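Local coordinates for protein glycoside hydrolase family 81 (Clostridium thermocellum, PDB 6FOP) that probably hydrolyses beta-1,3-glucans such as laminarin, as a family 81 glycoside hydrolase of a cellulosome-producing bacterium, at residues 500-503 with 504-508; 515-518 with 519-523. All coordinates share one frame; numbering follows the deposited sequence.

Overall arrangement
Following the chain from the N terminus, contact 1 lies within helix 494-511 and contact 2 within the next helix, 514-534. Each joins one helical turn to the following one, so neither closes a loop, and they succeed each other without nesting or crossing. The two helical pieces run roughly antiparallel, the contact centres about 8 Å apart, as a helical hairpin. At their interface I504 CG2 lies 3.4 Å from I516 O, and I505 CG1 is 3.4 Å from G520 C. Both helices pack on helix 440-455; 494-511 also meets helix 416-433, and 514-534 meets strand 223-235, linking the helical C-terminal domain to a beta-rich part.

Contact 1. Residues 500-503 with 504-508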
ATOM      1  N   ALA A 500       9.169  -1.367  -4.996  1.00 11.32           N
ATOM      2  CA  ALA A 500       9.459  -2.566  -4.201  1.00 12.22           C
ATOM      3  C   ALA A 500       8.726  -3.778  -4.762  1.00 11.99           C
ATOM      4  O   ALA A 500       9.271  -4.882  -4.842  1.00 12.45           O
ATOM      5  CB  ALA A 500       9.087  -2.354  -2.752  1.00 12.60           C
ATOM      6  N   TRP A 501       7.476  -3.592  -5.155  1.00 11.29           N
ATOM      7  CA  TRP A 501       6.677  -4.707  -5.607  1.00 11.92           C
ATOM      8  C   TRP A 501       7.160  -5.282  -6.920  1.00 12.04           C
ATOM      9  O   TRP A 501       7.279  -6.517  -7.064  1.00 12.44           O
ATOM     10  CB  TRP A 501       5.202  -4.341  -5.672  1.00 12.15           C
ATOM     11  CG  TRP A 501       4.623  -3.739  -4.431  1.00 11.59           C
ATOM     12  CD1 TRP A 501       3.563  -2.908  -4.406  1.00 12.31           C
ATOM     13  CD2 TRP A 501       5.067  -3.858  -3.049  1.00 11.99           C
ATOM     14  NE1 TRP A 501       3.260  -2.550  -3.117  1.00 12.78           N
ATOM     15  CE2 TRP A 501       4.170  -3.096  -2.262  1.00 12.61           C
ATOM     16  CE3 TRP A 501       6.115  -4.521  -2.406  1.00 12.24           C
ATOM     17  CZ2 TRP A 501       4.292  -2.991  -0.874  1.00 13.04           C
ATOM     18  CZ3 TRP A 501       6.230  -4.418  -1.014  1.00 12.33           C
ATOM     19  CH2 TRP A 501       5.318  -3.666  -0.268  1.00 12.71           C
ATOM     20  N   GLN A 502       7.515  -4.407  -7.860  1.00 12.09           N
ATOM     21  CA  GLN A 502       8.103  -4.902  -9.129  1.00 12.47           C
ATOM     22  C   GLN A 502       9.406  -5.637  -8.897  1.00 11.43           C
ATOM     23  O   GLN A 502       9.687  -6.633  -9.549  1.00 12.26           O
ATOM     24  CB  GLN A 502       8.212  -3.796 -10.183  1.00 12.61           C
ATOM     25  CG  GLN A 502       9.254  -2.709  -9.910  1.00 12.85           C
ATOM     26  CD  GLN A 502      10.614  -3.005 -10.479  1.00 12.66           C
ATOM     27  OE1 GLN A 502      10.755  -3.691 -11.487  1.00 14.41           O
ATOM     28  NE2 GLN A 502      11.627  -2.429  -9.846  1.00 13.59           N
ATOM     29  N   ALA A 503      10.211  -5.134  -7.968  1.00 11.01           N
ATOM     30  CA  ALA A 503      11.454  -5.817  -7.649  1.00 12.65           C
ATOM     31  C   ALA A 503      11.201  -7.222  -7.108  1.00 12.86           C
ATOM     32  O   ALA A 503      11.962  -8.141  -7.405  1.00 13.62           O
ATOM     33  CB  ALA A 503      12.268  -5.010  -6.645  1.00 12.49           C
ATOM     34  N   ILE A 504      10.157  -7.385  -6.277  1.00 12.24           N
ATOM     35  CA  ILE A 504       9.778  -8.706  -5.767  1.00 12.48           C
ATOM     36  C   ILE A 504       9.359  -9.647  -6.903  1.00 12.59           C
ATOM     37  O   ILE A 504       9.742 -10.831  -6.928  1.00 13.25           O
ATOM     38  CB  ILE A 504       8.694  -8.571  -4.688  1.00 12.71           C
ATOM     39  CG1 ILE A 504       9.287  -7.917  -3.436  1.00 13.06           C
ATOM     40  CG2 ILE A 504       8.145  -9.931  -4.310  1.00 13.94           C
ATOM     41  CD1 ILE A 504       8.284  -7.626  -2.350  1.00 14.36           C
ATOM     42  N   ILE A 505       8.610  -9.133  -7.868  1.00 11.90           N
ATOM     43  CA  ILE A 505       8.251  -9.943  -9.045  1.00 12.19           C
ATOM     44  C   ILE A 505       9.522 -10.449  -9.737  1.00 12.98           C
ATOM     45  O   ILE A 505       9.679 -11.648 -10.030  1.00 13.46           O
ATOM     46  CB  ILE A 505       7.399  -9.166 -10.068  1.00 12.34           C
ATOM     47  CG1 ILE A 505       6.062  -8.719  -9.460  1.00 12.96           C
ATOM     48  CG2 ILE A 505       7.166  -9.983 -11.335  1.00 13.60           C
ATOM     49  CD1 ILE A 505       5.222  -7.838 -10.358  1.00 13.42           C
ATOM     50  N   LEU A 506      10.435  -9.512 -10.005  1.00 12.66           N
ATOM     51  CA  LEU A 506      11.667  -9.879 -10.706  1.00 13.57           C
ATOM     52  C   LEU A 506      12.505 -10.847  -9.912  1.00 13.90           C
ATOM     53  O   LEU A 506      13.038 -11.807 -10.487  1.00 14.54           O
ATOM     54  CB  LEU A 506      12.497  -8.646 -11.048  1.00 14.16           C
ATOM     55  CG  LEU A 506      11.940  -7.605 -12.016  1.00 13.57           C
ATOM     56  CD1 LEU A 506      12.889  -6.411 -12.182  1.00 14.45           C
ATOM     57  CD2 LEU A 506      11.604  -8.257 -13.360  1.00 14.48           C
ATOM     58  N   TRP A 507      12.639 -10.626  -8.603  1.00 12.84           N
ATOM     59  CA  TRP A 507      13.392 -11.561  -7.771  1.00 14.27           C
ATOM     60  C   TRP A 507      12.808 -12.962  -7.791  1.00 14.50           C
ATOM     61  O   TRP A 507      13.509 -13.946  -7.957  1.00 15.02           O
ATOM     62  CB  TRP A 507      13.445 -11.037  -6.326  1.00 14.50           C
ATOM     63  CG  TRP A 507      14.140 -11.970  -5.409  1.00 14.84           C
ATOM     64  CD1 TRP A 507      13.560 -12.903  -4.593  1.00 15.68           C
ATOM     65  CD2 TRP A 507      15.552 -12.123  -5.233  1.00 15.38           C
ATOM     66  NE1 TRP A 507      14.520 -13.621  -3.927  1.00 16.90           N
ATOM     67  CE2 TRP A 507      15.749 -13.174  -4.309  1.00 15.78           C
ATOM     68  CE3 TRP A 507      16.677 -11.481  -5.774  1.00 15.94           C
ATOM     69  CZ2 TRP A 507      17.020 -13.568  -3.879  1.00 16.33           C
ATOM     70  CZ3 TRP A 507      17.922 -11.884  -5.363  1.00 15.81           C
ATOM     71  CH2 TRP A 507      18.086 -12.921  -4.424  1.00 16.04           C
ATOM     72  N   GLY A 508      11.503 -13.052  -7.603  1.00 14.40           N
ATOM     73  CA  GLY A 508      10.838 -14.332  -7.604  1.00 15.15           C
ATOM     74  C   GLY A 508      10.977 -15.065  -8.915  1.00 15.37           C
ATOM     75  O   GLY A 508      11.307 -16.242  -8.950  1.00 15.98           O
TER
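W507 N donates to A503 O at 2.8 Å with an N-H...O angle of 163°, the shortest of four successive i to i+4 bonds that identify this part of helix 494-511 as regular alpha-helix. The other three, from I504, I505 and L506 N to A500, W501 and Q502 O, are each 3.0 Å long. The helix belongs to the helical C-terminal domain of the enzyme, which in this family is an (alpha/alpha)6 barrel.

Among side chains, W501 and I504 lie alongside each other and point the same way. The methyl CD1 of I504 comes to the edge of the indole, near the ring plane, with W501 CE3 at 3.8 Å and W501 CZ3 at 4.0 Å; this is apolar edge packing. I504 CG1, set beside its own backbone N, also rests 3.3 Å from A500 O. The next residue, I505, uses the carbonyl one turn before it: I505 CG1 lies 3.5 Å from W501 O. The polar end of the W501 indole is settled by E527, to whose OE1 its NE1 is hydrogen-bonded, while L523 and Y524 of helix 514-534 also touch this side chain.

W507 behaves differently: of its side chain CB stays near 500-503, 3.4 Å from A503 O, and the indole runs out to helix 440-455, where NE1 bonds to E448 OE2. Q502 CG sits between backbone N and carbonyl carbon (chi1 70°), and a bend at chi2 (90°) folds the amide back along the helix. NE2 thereby bonds to N499 OD1 in the preceding turn, and Q502 OE1 lies 3.5 Å from L506 CD1, a contact to carbon.

Contact 2. Residues 515-518 with 519-523; sequences TIRD and LGIYL
R517 and I521, one helical turn apart in helix 514-534, lie side by side and point the same way. From CB the arginine chain sets off with CG opposite the backbone N (chi1 -178°), which places CG 4.1 Å from I521 CD1, a loose apolar touch. A bend at chi3 (64°) then brings the guanidinium to the carboxylate of the next residue. NE reaches D518 OD1 at 2.9 Å, nearly along the C-O axis, and OD1 offers its syn lone pair to NH2 at 3.0 Å. The oxygen lies within 2° of the guanidinium plane, so this is a side-on salt bridge with both nitrogens on one atom. NH1 forms a further salt bridge with E509 of the preceding helix, so two carboxylates together would fix the rotation of the group. Along the backbone, I521 N donates to R517 O at 3.0 Å, closing the turn, and I521 CG1 packs 3.5 Å from that oxygen. R517, D518 and I521 all touch Y234 of strand 223-235, while I521 also meets I505 of helix 494-511, placing this face between strand and helix.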
ATOM      1  N   THR A 515       6.155 -18.600  -5.212  1.00 16.26           N
ATOM      2  CA  THR A 515       5.470 -17.968  -4.063  1.00 15.85           C
ATOM      3  C   THR A 515       5.849 -16.491  -3.975  1.00 15.42           C
ATOM      4  O   THR A 515       4.988 -15.613  -3.816  1.00 14.63           O
ATOM      5  CB  THR A 515       5.818 -18.688  -2.749  1.00 18.16           C
ATOM      6  OG1 THR A 515       5.382 -20.045  -2.813  1.00 20.90           O
ATOM      7  CG2 THR A 515       5.168 -18.006  -1.563  1.00 19.03           C
ATOM      8  N   ILE A 516       7.146 -16.202  -4.042  1.00 14.31           N
ATOM      9  CA  ILE A 516       7.591 -14.818  -3.941  1.00 14.66           C
ATOM     10  C   ILE A 516       7.181 -14.038  -5.179  1.00 14.01           C
ATOM     11  O   ILE A 516       6.714 -12.902  -5.079  1.00 14.12           O
ATOM     12  CB  ILE A 516       9.103 -14.726  -3.663  1.00 15.67           C
ATOM     13  CG1 ILE A 516       9.417 -15.320  -2.284  1.00 17.55           C
ATOM     14  CG2 ILE A 516       9.567 -13.276  -3.781  1.00 16.99           C
ATOM     15  CD1 ILE A 516      10.883 -15.297  -1.892  1.00 19.36           C
ATOM     16  N   ARG A 517       7.314 -14.641  -6.354  1.00 14.25           N
ATOM     17  CA  ARG A 517       6.877 -13.953  -7.566  1.00 14.96           C
ATOM     18  C   ARG A 517       5.396 -13.551  -7.490  1.00 14.42           C
ATOM     19  O   ARG A 517       5.037 -12.419  -7.779  1.00 14.26           O
ATOM     20  CB  ARG A 517       7.092 -14.814  -8.799  1.00 16.37           C
ATOM     21  CG  ARG A 517       6.700 -14.102 -10.063  1.00 17.62           C
ATOM     22  CD  ARG A 517       6.508 -15.073 -11.176  1.00 19.17           C
ATOM     23  NE  ARG A 517       5.397 -15.984 -10.915  1.00 18.97           N
ATOM     24  CZ  ARG A 517       5.137 -17.058 -11.641  1.00 20.01           C
ATOM     25  NH1 ARG A 517       5.918 -17.388 -12.664  1.00 21.63           N
ATOM     26  NH2 ARG A 517       4.103 -17.833 -11.335  1.00 20.68           N
ATOM     27  N   ASP A 518       4.558 -14.485  -7.060  1.00 14.27           N
ATOM     28  CA  ASP A 518       3.115 -14.262  -7.072  1.00 14.34           C
ATOM     29  C   ASP A 518       2.722 -13.249  -6.014  1.00 13.12           C
ATOM     30  O   ASP A 518       1.779 -12.486  -6.225  1.00 13.88           O
ATOM     31  CB  ASP A 518       2.379 -15.582  -6.871  1.00 15.58           C
ATOM     32  CG  ASP A 518       2.508 -16.534  -8.069  1.00 17.57           C
ATOM     33  OD1 ASP A 518       3.124 -16.166  -9.100  1.00 18.65           O
ATOM     34  OD2 ASP A 518       1.982 -17.654  -7.958  1.00 20.44           O
ATOM     35  N   LEU A 519       3.446 -13.229  -4.891  1.00 13.00           N
ATOM     36  CA  LEU A 519       3.334 -12.162  -3.886  1.00 13.44           C
ATOM     37  C   LEU A 519       3.558 -10.808  -4.558  1.00 11.75           C
ATOM     38  O   LEU A 519       2.782  -9.856  -4.368  1.00 13.01           O
ATOM     39  CB  LEU A 519       4.354 -12.381  -2.771  1.00 14.17           C
ATOM     40  CG  LEU A 519       4.615 -11.219  -1.797  1.00 13.88           C
ATOM     41  CD1 LEU A 519       3.421 -10.948  -0.904  1.00 14.14           C
ATOM     42  CD2 LEU A 519       5.874 -11.469  -0.984  1.00 16.21           C
ATOM     43  N   GLY A 520       4.640 -10.695  -5.316  1.00 12.25           N
ATOM     44  CA  GLY A 520       4.926  -9.459  -6.038  1.00 12.65           C
ATOM     45  C   GLY A 520       3.814  -9.055  -6.982  1.00 11.38           C
ATOM     46  O   GLY A 520       3.463  -7.868  -7.064  1.00 12.16           O
ATOM     47  N   ILE A 521       3.288 -10.019  -7.733  1.00 12.45           N
ATOM     48  CA  ILE A 521       2.215  -9.755  -8.678  1.00 13.14           C
ATOM     49  C   ILE A 521       0.983  -9.258  -7.943  1.00 12.36           C
ATOM     50  O   ILE A 521       0.324  -8.310  -8.377  1.00 12.85           O
ATOM     51  CB  ILE A 521       1.956 -10.950  -9.608  1.00 13.80           C
ATOM     52  CG1 ILE A 521       3.193 -11.181 -10.482  1.00 13.76           C
ATOM     53  CG2 ILE A 521       0.696 -10.742 -10.442  1.00 15.30           C
ATOM     54  CD1 ILE A 521       3.151 -12.441 -11.310  1.00 14.94           C
ATOM     55  N   TYR A 522       0.662  -9.900  -6.831  1.00 12.32           N
ATOM     56  CA  TYR A 522      -0.442  -9.459  -5.960  1.00 12.19           C
ATOM     57  C   TYR A 522      -0.282  -8.006  -5.513  1.00 12.04           C
ATOM     58  O   TYR A 522      -1.183  -7.149  -5.671  1.00 12.03           O
ATOM     59  CB  TYR A 522      -0.554 -10.421  -4.760  1.00 12.72           C
ATOM     60  CG  TYR A 522      -1.314  -9.883  -3.547  1.00 12.20           C
ATOM     61  CD1 TYR A 522      -2.693  -9.709  -3.592  1.00 12.03           C
ATOM     62  CD2 TYR A 522      -0.652  -9.504  -2.393  1.00 13.14           C
ATOM     63  CE1 TYR A 522      -3.396  -9.209  -2.502  1.00 12.48           C
ATOM     64  CE2 TYR A 522      -1.356  -8.980  -1.314  1.00 13.76           C
ATOM     65  CZ  TYR A 522      -2.708  -8.843  -1.375  1.00 13.13           C
ATOM     66  OH  TYR A 522      -3.385  -8.320  -0.295  1.00 14.97           O
ATOM     67  N   LEU A 523       0.882  -7.709  -4.938  1.00 11.50           N
ATOM     68  CA  LEU A 523       1.136  -6.349  -4.442  1.00 11.92           C
ATOM     69  C   LEU A 523       1.122  -5.312  -5.540  1.00 11.91           C
ATOM     70  O   LEU A 523       0.497  -4.258  -5.416  1.00 12.46           O
ATOM     71  CB  LEU A 523       2.448  -6.308  -3.661  1.00 12.44           C
ATOM     72  CG  LEU A 523       2.511  -7.200  -2.418  1.00 12.46           C
ATOM     73  CD1 LEU A 523       3.947  -7.346  -1.923  1.00 13.29           C
ATOM     74  CD2 LEU A 523       1.628  -6.624  -1.305  1.00 13.72           C
TER